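Local coordinates for protein prefoldin beta subunit 1 (Thermococcus sp., PDB 2ZQM) that acts as a subunit of an archaeal molecular chaperone that stabilizes a range of proteins, apparently without ATP, during de novo folding, at residues M11-V25 with E93-I107. Sequence-based numbering, arbitrary orientation.
Sequences MLGQLESYQQQLQLV and EKKLNEKLKELTAQI
The phenol ring of Tyr-18 lies with one face against the aliphatic chain of Lys-99: CB of Lys-99 stands 4.3 Å from the ring centroid of Tyr-18 and 21° off its normal, a CH-pi contact displaced toward the rim. Within helix 11-25 itself, the opposite face carries NE2 of Gln-14, also near the rim. At the ring edge, close to its plane, CD2 of Leu-103 meets CD2 of Tyr-18 at 3.9 Å, whereas the methyls of Leu-96 and Leu-100 approach obliquely. Leu-96, Lys-99, Leu-100 and Leu-103 of the facing helix form the hole that receives Tyr-18 as a knob; with CG anti to the carbonyl carbon (chi1 -78°), the ring is carried across to that helix. An alanine here is likely to open a gap among Leu-96, Leu-100 and Leu-103 and leave the Lys-99 chain without its aromatic support.

Knobs-into-holes packing is reciprocal, the signature of a coiled coil. Leu-100 returns the insertion between Leu-15, Tyr-18, Gln-19 and Leu-22, its CD2 lying 3.4 Å from CB of Tyr-18. Leu-22 brings CD2 to 3.6 Å from CD1 of Leu-100, while Leu-96 slots between Tyr-18, Gln-21, Leu-22 and Val-25. Toward the other end, CB of Met-11 rests 3.7 Å from CG1 of Ile-107. The hydroxyl beside Leu-15 is satisfied within its own helix, Thr-104 OG1 donating to Leu-100 O at 2.7 Å.

The segment axes approach to 9.9 Å at 159°, so the pairing is antiparallel. Beyond it, Glu-93 forms a salt bridge with Lys-29 further along helix 6-47, and Ile-107 touches Val-8. The contact thus joins the N-terminal part of helix 6-47 to the C-terminal part of helix 68-111 in the prefoldin coiled coil, far along the chain from the hairpin of strands 55-59 and 62-66 that connects them.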
# COMPACT_ATOMS: atom_id res chain seq x y z
N MET A 11 -17.62 -29.40 11.94
CA MET A 11 -16.65 -29.76 10.93
C MET A 11 -16.75 -28.76 9.77
O MET A 11 -15.74 -28.34 9.21
CB MET A 11 -16.93 -31.16 10.40
CG MET A 11 -16.99 -32.24 11.48
SD MET A 11 -17.40 -33.85 10.72
CE MET A 11 -15.79 -34.47 10.50
N LEU A 12 -17.97 -28.39 9.41
CA LEU A 12 -18.15 -27.44 8.32
C LEU A 12 -17.50 -26.09 8.67
O LEU A 12 -16.91 -25.43 7.82
CB LEU A 12 -19.64 -27.26 8.00
CG LEU A 12 -20.20 -28.49 7.28
CD1 LEU A 12 -21.73 -28.49 7.31
CD2 LEU A 12 -19.69 -28.51 5.85
N GLY A 13 -17.61 -25.71 9.94
CA GLY A 13 -17.03 -24.46 10.39
C GLY A 13 -15.52 -24.55 10.34
O GLY A 13 -14.85 -23.62 9.90
N GLN A 14 -14.96 -25.67 10.79
CA GLN A 14 -13.51 -25.83 10.78
C GLN A 14 -13.01 -25.89 9.34
O GLN A 14 -11.93 -25.39 9.05
CB GLN A 14 -13.11 -27.10 11.55
CG GLN A 14 -11.58 -27.33 11.67
CD GLN A 14 -10.84 -26.19 12.37
OE1 GLN A 14 -11.32 -25.64 13.36
NE2 GLN A 14 -9.66 -25.83 11.86
N LEU A 15 -13.80 -26.47 8.44
CA LEU A 15 -13.40 -26.56 7.04
C LEU A 15 -13.22 -25.14 6.51
O LEU A 15 -12.24 -24.84 5.83
CB LEU A 15 -14.46 -27.31 6.23
CG LEU A 15 -14.15 -27.58 4.75
CD1 LEU A 15 -13.18 -28.74 4.61
CD2 LEU A 15 -15.44 -27.91 4.02
N GLU A 16 -14.15 -24.25 6.84
CA GLU A 16 -14.04 -22.86 6.41
C GLU A 16 -12.83 -22.17 7.06
O GLU A 16 -12.19 -21.33 6.43
CB GLU A 16 -15.33 -22.11 6.76
CG GLU A 16 -15.26 -20.62 6.47
CD GLU A 16 -16.59 -19.92 6.70
OE1 GLU A 16 -17.51 -20.11 5.87
OE2 GLU A 16 -16.72 -19.19 7.71
N SER A 17 -12.53 -22.51 8.31
CA SER A 17 -11.37 -21.91 8.98
C SER A 17 -10.09 -22.34 8.26
O SER A 17 -9.18 -21.53 8.06
CB SER A 17 -11.32 -22.34 10.45
OG SER A 17 -12.46 -21.84 11.16
N TYR A 18 -10.02 -23.61 7.89
CA TYR A 18 -8.85 -24.12 7.17
C TYR A 18 -8.73 -23.43 5.81
O TYR A 18 -7.63 -23.14 5.35
CB TYR A 18 -8.97 -25.62 6.93
CG TYR A 18 -8.64 -26.51 8.12
CD1 TYR A 18 -7.59 -26.19 9.00
CD2 TYR A 18 -9.31 -27.72 8.31
CE1 TYR A 18 -7.22 -27.07 10.03
CE2 TYR A 18 -8.94 -28.61 9.32
CZ TYR A 18 -7.90 -28.28 10.17
OH TYR A 18 -7.53 -29.19 11.15
N GLN A 19 -9.86 -23.20 5.16
CA GLN A 19 -9.84 -22.56 3.84
C GLN A 19 -9.28 -21.16 3.95
O GLN A 19 -8.50 -20.74 3.10
CB GLN A 19 -11.25 -22.53 3.25
CG GLN A 19 -11.70 -23.89 2.70
CD GLN A 19 -13.20 -23.94 2.45
OE1 GLN A 19 -13.70 -24.85 1.76
NE2 GLN A 19 -13.93 -22.99 3.01
N GLN A 20 -9.68 -20.43 4.99
CA GLN A 20 -9.17 -19.08 5.18
C GLN A 20 -7.67 -19.15 5.50
O GLN A 20 -6.89 -18.34 5.01
CB GLN A 20 -9.93 -18.38 6.31
CG GLN A 20 -11.44 -18.28 6.06
CD GLN A 20 -12.20 -17.79 7.28
OE1 GLN A 20 -11.68 -17.78 8.39
NE2 GLN A 20 -13.46 -17.41 7.07
N GLN A 21 -7.28 -20.13 6.32
CA GLN A 21 -5.88 -20.30 6.68
C GLN A 21 -5.05 -20.63 5.42
O GLN A 21 -3.95 -20.11 5.24
CB GLN A 21 -5.75 -21.41 7.73
CG GLN A 21 -6.21 -20.99 9.13
CD GLN A 21 -6.46 -22.18 10.07
OE1 GLN A 21 -5.92 -23.26 9.86
NE2 GLN A 21 -7.27 -21.97 11.10
N LEU A 22 -5.59 -21.47 4.54
CA LEU A 22 -4.87 -21.84 3.31
C LEU A 22 -4.72 -20.61 2.40
O LEU A 22 -3.69 -20.40 1.76
CB LEU A 22 -5.60 -22.96 2.56
CG LEU A 22 -5.06 -23.36 1.18
CD1 LEU A 22 -3.68 -23.97 1.31
CD2 LEU A 22 -6.01 -24.37 0.53
N GLN A 23 -5.78 -19.82 2.32
CA GLN A 23 -5.75 -18.62 1.51
C GLN A 23 -4.56 -17.75 1.95
O GLN A 23 -3.81 -17.23 1.12
CB GLN A 23 -7.07 -17.87 1.69
CG GLN A 23 -7.35 -16.80 0.67
CD GLN A 23 -8.67 -16.09 0.95
OE1 GLN A 23 -9.68 -16.73 1.22
NE2 GLN A 23 -8.65 -14.77 0.88
N LEU A 24 -4.38 -17.60 3.26
CA LEU A 24 -3.28 -16.80 3.79
C LEU A 24 -1.92 -17.41 3.45
O LEU A 24 -1.01 -16.71 2.97
CB LEU A 24 -3.41 -16.64 5.31
CG LEU A 24 -2.24 -15.97 6.04
CD1 LEU A 24 -2.04 -14.53 5.54
CD2 LEU A 24 -2.50 -16.00 7.54
N VAL A 25 -1.77 -18.71 3.69
CA VAL A 25 -0.51 -19.39 3.40
C VAL A 25 -0.15 -19.23 1.93
O VAL A 25 1.01 -19.01 1.58
CB VAL A 25 -0.59 -20.90 3.76
CG1 VAL A 25 0.60 -21.67 3.17
CG2 VAL A 25 -0.59 -21.05 5.29
N GLU A 93 1.39 -25.51 3.15
CA GLU A 93 0.30 -25.58 2.17
C GLU A 93 -0.15 -27.02 1.94
O GLU A 93 -1.35 -27.32 1.94
CB GLU A 93 0.73 -24.95 0.84
CG GLU A 93 -0.26 -25.19 -0.29
CD GLU A 93 0.17 -24.55 -1.61
OE1 GLU A 93 1.38 -24.57 -1.92
OE2 GLU A 93 -0.70 -24.06 -2.35
N LYS A 94 0.81 -27.91 1.72
CA LYS A 94 0.51 -29.33 1.49
C LYS A 94 -0.22 -29.91 2.71
O LYS A 94 -1.16 -30.68 2.56
CB LYS A 94 1.81 -30.10 1.24
N LYS A 95 0.21 -29.54 3.91
CA LYS A 95 -0.45 -30.03 5.11
C LYS A 95 -1.90 -29.55 5.15
O LYS A 95 -2.80 -30.30 5.54
CB LYS A 95 0.25 -29.52 6.36
CG LYS A 95 1.43 -30.34 6.83
CD LYS A 95 1.97 -29.77 8.15
CE LYS A 95 3.29 -30.38 8.52
NZ LYS A 95 3.79 -29.81 9.80
N LEU A 96 -2.13 -28.30 4.77
CA LEU A 96 -3.48 -27.76 4.80
C LEU A 96 -4.37 -28.43 3.77
O LEU A 96 -5.54 -28.70 4.04
CB LEU A 96 -3.48 -26.25 4.59
CG LEU A 96 -3.44 -25.45 5.89
CD1 LEU A 96 -3.06 -24.00 5.61
CD2 LEU A 96 -4.81 -25.56 6.58
N ASN A 97 -3.82 -28.70 2.59
CA ASN A 97 -4.61 -29.35 1.55
C ASN A 97 -5.02 -30.74 2.01
O ASN A 97 -6.13 -31.19 1.72
CB ASN A 97 -3.81 -29.46 0.25
CG ASN A 97 -3.70 -28.14 -0.47
OD1 ASN A 97 -4.65 -27.37 -0.49
ND2 ASN A 97 -2.56 -27.89 -1.09
N GLU A 98 -4.14 -31.42 2.73
CA GLU A 98 -4.45 -32.76 3.21
C GLU A 98 -5.52 -32.71 4.29
O GLU A 98 -6.40 -33.57 4.35
CB GLU A 98 -3.19 -33.46 3.74
CG GLU A 98 -3.42 -34.89 4.23
CD GLU A 98 -4.06 -35.81 3.18
OE1 GLU A 98 -3.66 -35.73 2.00
OE2 GLU A 98 -4.94 -36.61 3.54
N LYS A 99 -5.45 -31.71 5.17
CA LYS A 99 -6.47 -31.61 6.21
C LYS A 99 -7.82 -31.30 5.59
O LYS A 99 -8.85 -31.84 6.02
CB LYS A 99 -6.11 -30.52 7.22
CG LYS A 99 -4.87 -30.82 8.04
CD LYS A 99 -4.51 -29.62 8.88
CE LYS A 99 -3.39 -29.92 9.84
NZ LYS A 99 -3.13 -28.72 10.68
N LEU A 100 -7.82 -30.45 4.57
CA LEU A 100 -9.06 -30.09 3.87
C LEU A 100 -9.64 -31.31 3.17
O LEU A 100 -10.85 -31.51 3.14
CB LEU A 100 -8.80 -28.97 2.86
CG LEU A 100 -8.60 -27.57 3.47
CD1 LEU A 100 -8.02 -26.60 2.44
CD2 LEU A 100 -9.93 -27.07 4.01
N LYS A 101 -8.76 -32.13 2.60
CA LYS A 101 -9.18 -33.35 1.91
C LYS A 101 -9.81 -34.33 2.90
O LYS A 101 -10.91 -34.85 2.69
CB LYS A 101 -7.96 -34.01 1.24
CG LYS A 101 -8.24 -35.38 0.62
CD LYS A 101 -6.97 -35.95 -0.03
CE LYS A 101 -7.20 -37.35 -0.58
NZ LYS A 101 -5.98 -37.94 -1.23
N GLU A 102 -9.11 -34.57 4.00
CA GLU A 102 -9.60 -35.48 5.01
C GLU A 102 -10.87 -35.00 5.69
O GLU A 102 -11.78 -35.78 5.95
CB GLU A 102 -8.51 -35.74 6.04
CG GLU A 102 -7.36 -36.58 5.48
CD GLU A 102 -6.24 -36.77 6.48
OE1 GLU A 102 -6.51 -36.63 7.70
OE2 GLU A 102 -5.10 -37.08 6.05
N LEU A 103 -10.96 -33.70 5.99
CA LEU A 103 -12.16 -33.21 6.65
C LEU A 103 -13.35 -33.21 5.69
O LEU A 103 -14.49 -33.47 6.08
CB LEU A 103 -11.92 -31.80 7.21
CG LEU A 103 -13.06 -31.18 8.04
CD1 LEU A 103 -13.49 -32.11 9.17
CD2 LEU A 103 -12.59 -29.84 8.59
N THR A 104 -13.10 -32.93 4.41
CA THR A 104 -14.18 -32.94 3.43
C THR A 104 -14.74 -34.36 3.32
O THR A 104 -15.95 -34.55 3.21
CB THR A 104 -13.68 -32.48 2.05
OG1 THR A 104 -13.30 -31.10 2.12
CG2 THR A 104 -14.78 -32.64 1.00
N ALA A 105 -13.85 -35.34 3.37
CA ALA A 105 -14.26 -36.74 3.27
C ALA A 105 -15.09 -37.15 4.48
O ALA A 105 -16.07 -37.89 4.36
CB ALA A 105 -13.05 -37.63 3.13
N GLN A 106 -14.70 -36.67 5.66
CA GLN A 106 -15.43 -37.01 6.88
C GLN A 106 -16.83 -36.41 6.85
O GLN A 106 -17.80 -37.06 7.26
CB GLN A 106 -14.69 -36.51 8.12
CG GLN A 106 -13.28 -37.01 8.22
CD GLN A 106 -12.54 -36.41 9.40
OE1 GLN A 106 -11.32 -36.26 9.36
NE2 GLN A 106 -13.27 -36.07 10.45
N ILE A 107 -16.95 -35.18 6.38
CA ILE A 107 -18.26 -34.54 6.30
C ILE A 107 -19.16 -35.31 5.33
O ILE A 107 -20.32 -35.57 5.62
CB ILE A 107 -18.14 -33.07 5.81
CG1 ILE A 107 -17.46 -32.21 6.88
CG2 ILE A 107 -19.53 -32.51 5.48
CD1 ILE A 107 -16.88 -30.89 6.34